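Putative phosphatase/phosphodiesterase MPN_349 (Mycoplasma pneumoniae M129, PDB 1T71) is an iron-binding hydrolase of the calcineurin-like YmdB family that probably acts as a 2',3'-cyclic-nucleotide 3'-phosphodiesterase. Local coordinates at residues K6-G11 against S31-D36; G125-L130 against F157-T162; S163-F168 against Y200-G205; G245-V250 against V257-A262. One frame throughout, in Å; residues are numbered along the deposited sequence.

Contact 1 (K6-G11 against S31-D36); sequences KFIFLG and SKYQAD
K6 and I8, on strand 6-10, receive the chain as it leaves helix 26-33 and turns toward strand 37-41, the parallel neighbour of 6-10; the contact therefore closes a beta-alpha-beta crossover. The helix ends in a Schellman motif, with Q34 the first residue past it and in positive phi. K6 has the largest buried area of the contact. With CG beside its own backbone N (chi1 -67°) and the chain extended beyond that, the aliphatic part runs out over the carbonyls of the helix end: CD lies 3.5 Å from Y33 O and equally far from Q34 O. K6 NZ and D36 OD2 are 6.2 Å apart, so any attraction between the opposite charges is at long range.

Two positions along, I8 also points to segment 31-36, where it meets A35 and Y33. The CD1 tip of its side chain approaches A35 CB at 3.6 Å and reaches CD1 of the Y33 ring at 4.2 Å, the isoleucine and tyrosine side chains crossing nearly at a right angle. Y33 is buried, its ring stacked on F247 and its OH hydrogen-bonded to the E261 carboxylate. Polar closure falls to D36, which grips both backbone groups of K6. D36 N donates to K6 O at 2.7 Å, while K6 N gives an almost straight bond (176°) to D36 OD2 at 2.9 Å, on the lone pair that points away from the other carboxylate oxygen.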
loop_
_atom_site.group_PDB
_atom_site.type_symbol
_atom_site.label_atom_id
_atom_site.label_comp_id
_atom_site.label_asym_id
_atom_site.label_seq_id
_atom_site.Cartn_x
_atom_site.Cartn_y
_atom_site.Cartn_z
ATOM N N LYS A 6 -14.311 2.610 11.355
ATOM C CA LYS A 6 -13.302 3.599 11.028
ATOM C C LYS A 6 -11.982 2.918 10.709
ATOM O O LYS A 6 -11.457 2.152 11.521
ATOM C CB LYS A 6 -13.157 4.569 12.199
ATOM C CG LYS A 6 -14.402 5.404 12.397
ATOM C CD LYS A 6 -14.437 6.139 13.720
ATOM C CE LYS A 6 -15.772 6.852 13.874
ATOM N NZ LYS A 6 -16.045 7.250 15.281
ATOM N N PHE A 7 -11.459 3.186 9.513
ATOM C CA PHE A 7 -10.203 2.583 9.072
ATOM C C PHE A 7 -9.087 3.584 8.844
ATOM O O PHE A 7 -9.322 4.781 8.681
ATOM C CB PHE A 7 -10.364 1.845 7.738
ATOM C CG PHE A 7 -11.446 0.812 7.711
ATOM C CD1 PHE A 7 -12.781 1.186 7.605
ATOM C CD2 PHE A 7 -11.123 -0.541 7.699
ATOM C CE1 PHE A 7 -13.783 0.228 7.473
ATOM C CE2 PHE A 7 -12.113 -1.509 7.568
ATOM C CZ PHE A 7 -13.451 -1.124 7.454
ATOM N N ILE A 8 -7.867 3.058 8.799
ATOM C CA ILE A 8 -6.669 3.837 8.509
ATOM C C ILE A 8 -5.852 2.969 7.557
ATOM O O ILE A 8 -5.503 1.837 7.895
ATOM C CB ILE A 8 -5.815 4.117 9.768
ATOM C CG1 ILE A 8 -6.417 5.273 10.567
ATOM C CG2 ILE A 8 -4.376 4.456 9.355
ATOM C CD1 ILE A 8 -5.632 5.614 11.837
ATOM N N PHE A 9 -5.573 3.487 6.363
ATOM C CA PHE A 9 -4.788 2.753 5.375
ATOM C C PHE A 9 -3.495 3.522 5.092
ATOM O O PHE A 9 -3.535 4.680 4.678
ATOM C CB PHE A 9 -5.589 2.574 4.078
ATOM C CG PHE A 9 -4.883 1.744 3.043
ATOM C CD1 PHE A 9 -3.796 2.253 2.344
ATOM C CD2 PHE A 9 -5.267 0.425 2.815
ATOM C CE1 PHE A 9 -3.092 1.458 1.431
ATOM C CE2 PHE A 9 -4.574 -0.375 1.909
ATOM C CZ PHE A 9 -3.482 0.141 1.217
ATOM N N LEU A 10 -2.352 2.877 5.320
ATOM C CA LEU A 10 -1.054 3.515 5.098
ATOM C C LEU A 10 -0.367 2.955 3.855
ATOM O O LEU A 10 -0.429 1.750 3.591
ATOM C CB LEU A 10 -0.147 3.316 6.319
ATOM C CG LEU A 10 -0.698 3.758 7.682
ATOM C CD1 LEU A 10 0.424 3.749 8.714
ATOM C CD2 LEU A 10 -1.292 5.146 7.584
ATOM N N GLY A 11 0.292 3.837 3.106
ATOM C CA GLY A 11 0.974 3.435 1.885
ATOM C C GLY A 11 2.288 2.701 2.097
ATOM O O GLY A 11 2.782 2.597 3.219
ATOM N N SER A 31 -5.675 6.817 17.787
ATOM C CA SER A 31 -6.452 7.503 18.808
ATOM C C SER A 31 -7.201 8.700 18.232
ATOM O O SER A 31 -8.397 8.862 18.460
ATOM C CB SER A 31 -5.534 7.977 19.935
ATOM O OG SER A 31 -6.236 8.819 20.834
ATOM N N LYS A 32 -6.487 9.538 17.487
ATOM C CA LYS A 32 -7.080 10.731 16.885
ATOM C C LYS A 32 -8.317 10.454 16.030
ATOM O O LYS A 32 -9.283 11.222 16.058
ATOM C CB LYS A 32 -6.037 11.458 16.035
ATOM C CG LYS A 32 -6.593 12.608 15.223
ATOM C CD LYS A 32 -5.507 13.308 14.421
ATOM C CE LYS A 32 -6.097 14.463 13.619
ATOM N NZ LYS A 32 -5.050 15.271 12.945
ATOM N N TYR A 33 -8.292 9.366 15.270
ATOM C CA TYR A 33 -9.423 9.030 14.408
ATOM C C TYR A 33 -10.351 7.980 15.003
ATOM O O TYR A 33 -11.365 7.631 14.393
ATOM C CB TYR A 33 -8.930 8.527 13.044
ATOM C CG TYR A 33 -8.256 9.575 12.194
ATOM C CD1 TYR A 33 -6.868 9.600 12.043
ATOM C CD2 TYR A 33 -9.007 10.545 11.537
ATOM C CE1 TYR A 33 -6.249 10.568 11.254
ATOM C CE2 TYR A 33 -8.399 11.516 10.751
ATOM C CZ TYR A 33 -7.026 11.522 10.615
ATOM O OH TYR A 33 -6.438 12.495 9.850
ATOM N N GLN A 34 -10.013 7.486 16.192
ATOM C CA GLN A 34 -10.810 6.450 16.832
ATOM C C GLN A 34 -10.900 5.296 15.854
ATOM O O GLN A 34 -11.946 4.671 15.711
ATOM C CB GLN A 34 -12.218 6.953 17.155
ATOM C CG GLN A 34 -12.320 7.774 18.430
ATOM C CD GLN A 34 -11.772 7.039 19.648
ATOM O OE1 GLN A 34 -10.561 7.019 19.889
ATOM N NE2 GLN A 34 -12.664 6.418 20.414
ATOM N N ALA A 35 -9.793 5.025 15.172
ATOM C CA ALA A 35 -9.750 3.953 14.190
ATOM C C ALA A 35 -10.010 2.610 14.838
ATOM O O ALA A 35 -9.623 2.376 15.981
ATOM C CB ALA A 35 -8.397 3.936 13.492
ATOM N N ASP A 36 -10.673 1.732 14.097
ATOM C CA ASP A 36 -10.981 0.392 14.569
ATOM C C ASP A 36 -9.979 -0.584 13.973
ATOM O O ASP A 36 -9.622 -1.582 14.599
ATOM C CB ASP A 36 -12.387 -0.019 14.122
ATOM C CG ASP A 36 -13.475 0.815 14.767
ATOM O OD1 ASP A 36 -13.588 0.788 16.015
ATOM O OD2 ASP A 36 -14.215 1.498 14.028
#

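Contact 2 (G125-L130 against F157-T162); sequences GTSVPL and FHAETT
G125 and H158 join the ends of neighbouring parallel strands 117-124 and 152-158 through a backbone bond, G125 N to H158 O at 2.8 Å, nearly straight at hydrogen (170°) but approaching from above the carbonyl plane; past it the first chain folds into a type I turn, G125 to V128.

Close packing surrounds this bond. G125 CA lies 3.5 Å from F157 CE2 and 3.7 Å from A159 CB, and the same A159 methyl rests over one face of the F157 ring, toward its rim. From the other end of the turn, the CG2 branch of V128 reaches back alongside the opposing backbone, at 3.6 Å from both H158 O and E160 N.

S127 supplies the polar centre. Its OG sits between the backbone N and the carbonyl carbon (chi1 64°), which aims it at two successive peptide nitrogens: T161 N donates to it at 3.1 Å and E160 N, less straight, at 3.2 Å. The E164 carboxylate, from the helix that begins just beyond, is also hydrogen-bonded to this hydroxyl, so three groups fix its position. T161 CB packs against S127 as well, although the threonine hydroxyl makes no capping bond to the helix.

H158 is a ligand of one of the two irons, together with E43, N71 and H183, and its NE2 is hydrogen-bonded to D12. Metal ligands on loops at the C-terminal ends of sheet strands, round a two-metal centre, are characteristic of the calcineurin-like metallophosphoesterase fold.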
loop_
_atom_site.group_PDB
_atom_site.type_symbol
_atom_site.label_atom_id
_atom_site.label_comp_id
_atom_site.label_asym_id
_atom_site.label_seq_id
_atom_site.Cartn_x
_atom_site.Cartn_y
_atom_site.Cartn_z
ATOM N N GLY A 125 -1.271 -3.829 -11.197
ATOM C CA GLY A 125 -1.675 -3.170 -12.424
ATOM C C GLY A 125 -0.928 -3.751 -13.604
ATOM O O GLY A 125 0.205 -4.214 -13.474
ATOM N N THR A 126 -1.561 -3.730 -14.767
ATOM C CA THR A 126 -0.932 -4.266 -15.959
ATOM C C THR A 126 0.199 -3.341 -16.413
ATOM O O THR A 126 1.074 -3.746 -17.176
ATOM C CB THR A 126 -1.968 -4.422 -17.082
ATOM O OG1 THR A 126 -1.437 -5.270 -18.103
ATOM C CG2 THR A 126 -2.313 -3.066 -17.680
ATOM N N SER A 127 0.178 -2.101 -15.922
ATOM C CA SER A 127 1.187 -1.098 -16.261
ATOM C C SER A 127 2.486 -1.227 -15.457
ATOM O O SER A 127 3.417 -0.445 -15.643
ATOM C CB SER A 127 0.615 0.315 -16.068
ATOM O OG SER A 127 0.291 0.566 -14.706
ATOM N N VAL A 128 2.549 -2.200 -14.558
ATOM C CA VAL A 128 3.750 -2.401 -13.757
ATOM C C VAL A 128 4.635 -3.443 -14.433
ATOM O O VAL A 128 4.182 -4.544 -14.738
ATOM C CB VAL A 128 3.418 -2.917 -12.333
ATOM C CG1 VAL A 128 4.712 -3.123 -11.544
ATOM C CG2 VAL A 128 2.515 -1.938 -11.612
ATOM N N PRO A 129 5.907 -3.102 -14.687
ATOM C CA PRO A 129 6.820 -4.058 -15.329
ATOM C C PRO A 129 7.152 -5.154 -14.321
ATOM O O PRO A 129 7.623 -4.856 -13.225
ATOM C CB PRO A 129 8.045 -3.205 -15.658
ATOM C CG PRO A 129 7.491 -1.808 -15.744
ATOM C CD PRO A 129 6.528 -1.773 -14.591
ATOM N N LEU A 130 6.898 -6.406 -14.685
ATOM C CA LEU A 130 7.168 -7.536 -13.799
ATOM C C LEU A 130 8.044 -8.603 -14.452
ATOM O O LEU A 130 8.068 -8.737 -15.675
ATOM C CB LEU A 130 5.859 -8.206 -13.354
ATOM C CG LEU A 130 4.974 -7.641 -12.235
ATOM C CD1 LEU A 130 5.749 -6.606 -11.430
ATOM C CD2 LEU A 130 3.716 -7.044 -12.823
ATOM N N PHE A 157 -4.929 -1.327 -5.276
ATOM C CA PHE A 157 -4.513 -1.536 -6.665
ATOM C C PHE A 157 -3.092 -1.017 -6.824
ATOM O O PHE A 157 -2.862 0.191 -6.890
ATOM C CB PHE A 157 -5.455 -0.790 -7.618
ATOM C CG PHE A 157 -5.287 -1.158 -9.072
ATOM C CD1 PHE A 157 -5.478 -0.202 -10.069
ATOM C CD2 PHE A 157 -4.938 -2.455 -9.448
ATOM C CE1 PHE A 157 -5.318 -0.532 -11.422
ATOM C CE2 PHE A 157 -4.775 -2.797 -10.796
ATOM C CZ PHE A 157 -4.965 -1.834 -11.785
ATOM N N HIS A 158 -2.142 -1.940 -6.879
ATOM C CA HIS A 158 -0.733 -1.596 -7.004
ATOM C C HIS A 158 -0.396 -1.420 -8.479
ATOM O O HIS A 158 -0.060 -2.388 -9.166
ATOM C CB HIS A 158 0.114 -2.715 -6.384
ATOM C CG HIS A 158 1.412 -2.242 -5.819
ATOM N ND1 HIS A 158 2.628 -2.551 -6.391
ATOM C CD2 HIS A 158 1.686 -1.463 -4.746
ATOM C CE1 HIS A 158 3.593 -1.982 -5.692
ATOM N NE2 HIS A 158 3.050 -1.316 -4.690
ATOM N N ALA A 159 -0.483 -0.182 -8.960
ATOM C CA ALA A 159 -0.229 0.109 -10.370
ATOM C C ALA A 159 0.650 1.333 -10.581
ATOM O O ALA A 159 0.781 2.189 -9.696
ATOM C CB ALA A 159 -1.552 0.283 -11.105
ATOM N N GLU A 160 1.226 1.425 -11.774
ATOM C CA GLU A 160 2.141 2.513 -12.105
ATOM C C GLU A 160 1.510 3.745 -12.745
ATOM O O GLU A 160 1.821 4.873 -12.383
ATOM C CB GLU A 160 3.234 1.970 -13.034
ATOM C CG GLU A 160 4.638 2.461 -12.719
ATOM C CD GLU A 160 4.843 3.904 -13.089
ATOM O OE1 GLU A 160 5.844 4.492 -12.650
ATOM O OE2 GLU A 160 3.999 4.450 -13.829
ATOM N N THR A 161 0.616 3.512 -13.694
ATOM C CA THR A 161 -0.027 4.564 -14.468
ATOM C C THR A 161 -1.288 5.251 -13.921
ATOM O O THR A 161 -2.188 4.591 -13.405
ATOM C CB THR A 161 -0.326 3.985 -15.870
ATOM O OG1 THR A 161 0.883 3.974 -16.642
ATOM C CG2 THR A 161 -1.369 4.766 -16.570
ATOM N N THR A 162 -1.351 6.579 -14.058
ATOM C CA THR A 162 -2.514 7.340 -13.610
ATOM C C THR A 162 -3.697 6.976 -14.496
ATOM O O THR A 162 -4.842 7.003 -14.055
ATOM C CB THR A 162 -2.307 8.883 -13.698
ATOM O OG1 THR A 162 -1.759 9.222 -14.978
ATOM C CG2 THR A 162 -1.382 9.380 -12.586
#

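Contact 3 (S163-F168 against Y200-G205); sequences SEKNAF and YITDVG
K165 and N166, successive residues of helix 162-172, pass the phenol end of Y200 and the bend that follows strand 199-201. The lysine and tyrosine side chains cross at about a right angle, Y200 OH coming 3.8 Å from K165 CB and close to the backbone carbonyl carbon of K165. N166 also meets the tyrosine crosswise, with its amide plane turned 64° from the ring; its OD1 lies 3.6 Å from Y200 CE2, and its ND2 is engaged within its own helix by T162 O.

K165 does not run straight. Its chain is bent at chi2, chi3 and chi4, each near +80°, and curls round the T202 carbonyl: CG is 3.4 Å from T202 O, and NZ returns to the same oxygen as a hydrogen-bond donor at 2.7 Å. The donor stands tilted 34° from the carbonyl plane. Obliquely beyond it lies the D203 carboxylate, whose OD2 forms a long salt bridge with K165 NZ at 3.5 Å. That oxygen is also hydrogen-bonded to T184 OG1, while the other, OD1, accepts from G205 N at 2.8 Å in an Asx turn. T202 OG1 is hydrogen-bonded to D190 OD2.

D203 is thus held through both oxygens, with a side chain about 5 Å from those of the iron ligands H183 and D12. The buried lysine ammonium is met by the T202 carbonyl and the D203 carboxylate; these acceptors would probably stabilise the charged form of the lysine and tie the helix to the loop flanking the metal centre.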
loop_
_atom_site.group_PDB
_atom_site.type_symbol
_atom_site.label_atom_id
_atom_site.label_comp_id
_atom_site.label_asym_id
_atom_site.label_seq_id
_atom_site.Cartn_x
_atom_site.Cartn_y
_atom_site.Cartn_z
ATOM N N SER A 163 -3.434 6.639 -15.752
ATOM C CA SER A 163 -4.533 6.266 -16.630
ATOM C C SER A 163 -5.087 4.888 -16.257
ATOM O O SER A 163 -6.299 4.708 -16.234
ATOM C CB SER A 163 -4.101 6.291 -18.097
ATOM O OG SER A 163 -3.196 5.241 -18.378
ATOM N N GLU A 164 -4.226 3.916 -15.953
ATOM C CA GLU A 164 -4.752 2.604 -15.579
ATOM C C GLU A 164 -5.498 2.712 -14.248
ATOM O O GLU A 164 -6.541 2.086 -14.052
ATOM C CB GLU A 164 -3.646 1.551 -15.442
ATOM C CG GLU A 164 -4.230 0.140 -15.295
ATOM C CD GLU A 164 -3.200 -0.958 -15.074
ATOM O OE1 GLU A 164 -3.581 -2.144 -15.185
ATOM O OE2 GLU A 164 -2.024 -0.650 -14.782
ATOM N N LYS A 165 -4.960 3.518 -13.341
ATOM C CA LYS A 165 -5.566 3.707 -12.028
ATOM C C LYS A 165 -6.979 4.285 -12.131
ATOM O O LYS A 165 -7.921 3.774 -11.528
ATOM C CB LYS A 165 -4.697 4.646 -11.176
ATOM C CG LYS A 165 -4.257 4.055 -9.840
ATOM C CD LYS A 165 -2.981 3.245 -9.965
ATOM C CE LYS A 165 -1.751 4.144 -9.997
ATOM N NZ LYS A 165 -1.361 4.653 -8.648
ATOM N N ASN A 166 -7.125 5.359 -12.897
ATOM C CA ASN A 166 -8.417 5.989 -13.047
ATOM C C ASN A 166 -9.388 5.175 -13.901
ATOM O O ASN A 166 -10.600 5.260 -13.716
ATOM C CB ASN A 166 -8.225 7.406 -13.582
ATOM C CG ASN A 166 -7.729 8.356 -12.502
ATOM O OD1 ASN A 166 -8.521 8.898 -11.730
ATOM N ND2 ASN A 166 -6.413 8.536 -12.422
ATOM N N ALA A 167 -8.864 4.381 -14.828
ATOM C CA ALA A 167 -9.731 3.546 -15.647
ATOM C C ALA A 167 -10.326 2.495 -14.709
ATOM O O ALA A 167 -11.493 2.124 -14.825
ATOM C CB ALA A 167 -8.935 2.872 -16.752
ATOM N N PHE A 168 -9.507 2.037 -13.767
ATOM C CA PHE A 168 -9.924 1.032 -12.795
ATOM C C PHE A 168 -11.004 1.656 -11.911
ATOM O O PHE A 168 -12.007 1.020 -11.596
ATOM C CB PHE A 168 -8.709 0.596 -11.960
ATOM C CG PHE A 168 -8.938 -0.644 -11.131
ATOM C CD1 PHE A 168 -9.362 -0.549 -9.805
ATOM C CD2 PHE A 168 -8.708 -1.903 -11.667
ATOM C CE1 PHE A 168 -9.545 -1.696 -9.025
ATOM C CE2 PHE A 168 -8.890 -3.056 -10.896
ATOM C CZ PHE A 168 -9.307 -2.949 -9.573
ATOM N N TYR A 200 -11.825 6.852 -3.154
ATOM C CA TYR A 200 -10.811 6.680 -4.195
ATOM C C TYR A 200 -9.649 7.647 -4.038
ATOM O O TYR A 200 -9.818 8.759 -3.539
ATOM C CB TYR A 200 -11.401 6.912 -5.591
ATOM C CG TYR A 200 -10.342 6.915 -6.685
ATOM C CD1 TYR A 200 -9.754 5.726 -7.116
ATOM C CD2 TYR A 200 -9.892 8.109 -7.252
ATOM C CE1 TYR A 200 -8.750 5.721 -8.078
ATOM C CE2 TYR A 200 -8.877 8.118 -8.223
ATOM C CZ TYR A 200 -8.310 6.916 -8.628
ATOM O OH TYR A 200 -7.294 6.898 -9.564
ATOM N N ILE A 201 -8.472 7.209 -4.476
ATOM C CA ILE A 201 -7.270 8.031 -4.471
ATOM C C ILE A 201 -6.292 7.365 -5.441
ATOM O O ILE A 201 -6.067 6.153 -5.379
ATOM C CB ILE A 201 -6.648 8.175 -3.049
ATOM C CG1 ILE A 201 -5.524 9.213 -3.089
ATOM C CG2 ILE A 201 -6.133 6.841 -2.548
ATOM C CD1 ILE A 201 -4.894 9.509 -1.729
ATOM N N THR A 202 -5.734 8.151 -6.356
ATOM C CA THR A 202 -4.812 7.614 -7.348
ATOM C C THR A 202 -3.616 6.928 -6.697
ATOM O O THR A 202 -3.206 5.857 -7.139
ATOM C CB THR A 202 -4.344 8.715 -8.323
ATOM O OG1 THR A 202 -5.477 9.187 -9.061
ATOM C CG2 THR A 202 -3.315 8.164 -9.311
ATOM N N ASP A 203 -3.062 7.544 -5.655
ATOM C CA ASP A 203 -1.945 6.943 -4.928
ATOM C C ASP A 203 -1.884 7.428 -3.478
ATOM O O ASP A 203 -1.855 8.630 -3.208
ATOM C CB ASP A 203 -0.604 7.220 -5.628
ATOM C CG ASP A 203 0.458 6.184 -5.271
ATOM O OD1 ASP A 203 0.757 6.021 -4.060
ATOM O OD2 ASP A 203 0.983 5.521 -6.197
ATOM N N VAL A 204 -1.867 6.479 -2.547
ATOM C CA VAL A 204 -1.808 6.804 -1.127
ATOM C C VAL A 204 -0.466 7.426 -0.745
ATOM O O VAL A 204 -0.384 8.286 0.132
ATOM C CB VAL A 204 -2.018 5.544 -0.263
ATOM C CG1 VAL A 204 -1.871 5.893 1.223
ATOM C CG2 VAL A 204 -3.386 4.949 -0.543
ATOM N N GLY A 205 0.593 6.998 -1.412
ATOM C CA GLY A 205 1.905 7.523 -1.080
ATOM C C GLY A 205 2.724 6.469 -0.361
ATOM O O GLY A 205 2.330 5.304 -0.293
#

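Contact 4 (G245-V250 against V257-A262); sequences GVFFEV and VIKTEA
F247 has CG anti to the backbone N (chi1 155°), K259 extends its own side chain in the same sense from the facing strand, and K259 CG meets the ring edge, 3.8 Å from F247 CE1 and near the ring plane. In E249 the side chain leaves between the backbone N and the carbonyl carbon (chi1 84°), which swings it over K259: E249 OE2 comes 3.9 Å from K259 CB and touches its aliphatic chain, whereas K259 NZ stays 5.3 Å from E249 OE2. E249 OE1 is hydrogen-bonded to S4 OG.

These residues line one face of a beta hairpin whose segments 245-249 and 259-262 run antiparallel at 166°. F247 with E261 is a hydrogen-bonded pair, F247 N donating to E261 O at 2.9 Å and F247 O accepting from E261 N in return. E249 with K259 is the next, and there a classic beta bulge intervenes: I258 N makes the stronger bond to E249 O, 2.8 Å, and K259 N only a weak one. On the other face F248, in a non-hydrogen-bonded pair with T260, places CB 3.8 Å from T260 CG2, and its ring stacks on F7. Between the regular bonds, F248 CA approaches K259 O and T260 CA approaches F247 O, each at 3.1 Å, as CA-H...O contacts.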
loop_
_atom_site.group_PDB
_atom_site.type_symbol
_atom_site.label_atom_id
_atom_site.label_comp_id
_atom_site.label_asym_id
_atom_site.label_seq_id
_atom_site.Cartn_x
_atom_site.Cartn_y
_atom_site.Cartn_z
ATOM N N GLY A 245 -1.108 8.287 4.320
ATOM C CA GLY A 245 -2.187 7.329 4.402
ATOM C C GLY A 245 -3.547 7.949 4.195
ATOM O O GLY A 245 -3.675 9.128 3.849
ATOM N N VAL A 246 -4.569 7.135 4.402
ATOM C CA VAL A 246 -5.936 7.579 4.249
ATOM C C VAL A 246 -6.808 7.064 5.383
ATOM O O VAL A 246 -6.758 5.877 5.733
ATOM C CB VAL A 246 -6.540 7.065 2.931
ATOM C CG1 VAL A 246 -8.033 7.380 2.884
ATOM C CG2 VAL A 246 -5.819 7.689 1.751
ATOM N N PHE A 247 -7.583 7.967 5.972
ATOM C CA PHE A 247 -8.526 7.587 7.008
ATOM C C PHE A 247 -9.890 7.588 6.336
ATOM O O PHE A 247 -10.199 8.501 5.573
ATOM C CB PHE A 247 -8.551 8.595 8.158
ATOM C CG PHE A 247 -9.858 8.608 8.913
ATOM C CD1 PHE A 247 -10.863 9.514 8.574
ATOM C CD2 PHE A 247 -10.113 7.670 9.904
ATOM C CE1 PHE A 247 -12.112 9.475 9.216
ATOM C CE2 PHE A 247 -11.354 7.620 10.550
ATOM C CZ PHE A 247 -12.357 8.524 10.203
ATOM N N PHE A 248 -10.692 6.560 6.585
ATOM C CA PHE A 248 -12.031 6.524 6.016
ATOM C C PHE A 248 -12.971 5.733 6.904
ATOM O O PHE A 248 -12.561 4.763 7.543
ATOM C CB PHE A 248 -12.041 5.932 4.591
ATOM C CG PHE A 248 -11.675 4.475 4.521
ATOM C CD1 PHE A 248 -10.345 4.071 4.560
ATOM C CD2 PHE A 248 -12.663 3.504 4.385
ATOM C CE1 PHE A 248 -9.999 2.718 4.462
ATOM C CE2 PHE A 248 -12.335 2.150 4.287
ATOM C CZ PHE A 248 -10.995 1.756 4.325
ATOM N N GLU A 249 -14.227 6.165 6.969
ATOM C CA GLU A 249 -15.211 5.448 7.766
ATOM C C GLU A 249 -16.443 5.134 6.928
ATOM O O GLU A 249 -16.991 5.991 6.229
ATOM C CB GLU A 249 -15.590 6.232 9.028
ATOM C CG GLU A 249 -16.646 7.292 8.868
ATOM C CD GLU A 249 -17.072 7.861 10.212
ATOM O OE1 GLU A 249 -17.484 7.070 11.091
ATOM O OE2 GLU A 249 -16.992 9.096 10.388
ATOM N N VAL A 250 -16.853 3.876 6.991
ATOM C CA VAL A 250 -17.989 3.390 6.239
ATOM C C VAL A 250 -19.225 3.462 7.126
ATOM O O VAL A 250 -19.186 4.032 8.212
ATOM C CB VAL A 250 -17.730 1.930 5.793
ATOM C CG1 VAL A 250 -18.729 1.505 4.729
ATOM C CG2 VAL A 250 -16.308 1.805 5.268
ATOM N N VAL A 257 -19.125 4.923 1.950
ATOM C CA VAL A 257 -18.112 5.634 2.707
ATOM C C VAL A 257 -18.755 6.944 3.127
ATOM O O VAL A 257 -19.369 7.637 2.317
ATOM C CB VAL A 257 -16.855 5.910 1.864
ATOM C CG1 VAL A 257 -15.904 6.832 2.625
ATOM C CG2 VAL A 257 -16.164 4.594 1.542
ATOM N N ILE A 258 -18.608 7.274 4.399
ATOM C CA ILE A 258 -19.196 8.481 4.957
ATOM C C ILE A 258 -18.192 9.597 5.180
ATOM O O ILE A 258 -18.572 10.758 5.305
ATOM C CB ILE A 258 -19.896 8.150 6.300
ATOM C CG1 ILE A 258 -21.182 7.371 6.026
ATOM C CG2 ILE A 258 -20.195 9.420 7.082
ATOM C CD1 ILE A 258 -21.911 6.959 7.288
ATOM N N LYS A 259 -16.914 9.249 5.229
ATOM C CA LYS A 259 -15.888 10.253 5.454
ATOM C C LYS A 259 -14.498 9.775 5.056
ATOM O O LYS A 259 -14.202 8.582 5.108
ATOM C CB LYS A 259 -15.905 10.668 6.933
ATOM C CG LYS A 259 -14.743 11.550 7.361
ATOM C CD LYS A 259 -15.034 12.294 8.661
ATOM C CE LYS A 259 -16.148 13.327 8.464
ATOM N NZ LYS A 259 -16.275 14.267 9.630
ATOM N N THR A 260 -13.661 10.720 4.635
ATOM C CA THR A 260 -12.288 10.430 4.246
ATOM C C THR A 260 -11.413 11.640 4.515
ATOM O O THR A 260 -11.862 12.779 4.414
ATOM C CB THR A 260 -12.153 10.101 2.748
ATOM O OG1 THR A 260 -12.565 11.235 1.973
ATOM C CG2 THR A 260 -12.988 8.891 2.387
ATOM N N GLU A 261 -10.157 11.377 4.855
ATOM C CA GLU A 261 -9.196 12.434 5.123
ATOM C C GLU A 261 -7.795 11.898 4.858
ATOM O O GLU A 261 -7.465 10.783 5.259
ATOM C CB GLU A 261 -9.285 12.890 6.580
ATOM C CG GLU A 261 -8.523 14.177 6.844
ATOM C CD GLU A 261 -8.330 14.464 8.317
ATOM O OE1 GLU A 261 -9.318 14.405 9.077
ATOM O OE2 GLU A 261 -7.184 14.761 8.716
ATOM N N ALA A 262 -6.976 12.688 4.177
ATOM C CA ALA A 262 -5.610 12.280 3.887
ATOM C C ALA A 262 -4.752 12.447 5.142
ATOM O O ALA A 262 -4.875 13.442 5.856
ATOM C CB ALA A 262 -5.040 13.127 2.755
#

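In the fold
Contacts 1 and 4 share one sheet, in which strands 6-10 and 241-249 are neighbours: F9 O accepts from V246 N between them. Both are partly buried, with hydrocarbon packing; contact 4, at an outer strand, rests on backbone hydrogen bonds, and contact 1, where a helix returns to the sheet, on one backbone bond and one to a carboxylate. Contacts 2 and 3 belong to the second sheet and are buried. Helix 162-172 directly follows strand 152-158, and K165 CE packs on A159 O; contact 2 holds an iron ligand, while contact 3 lies in the next shell. V204, in 200-205, joins the two halves, packing against G11 of contact 1 and G245 of contact 4.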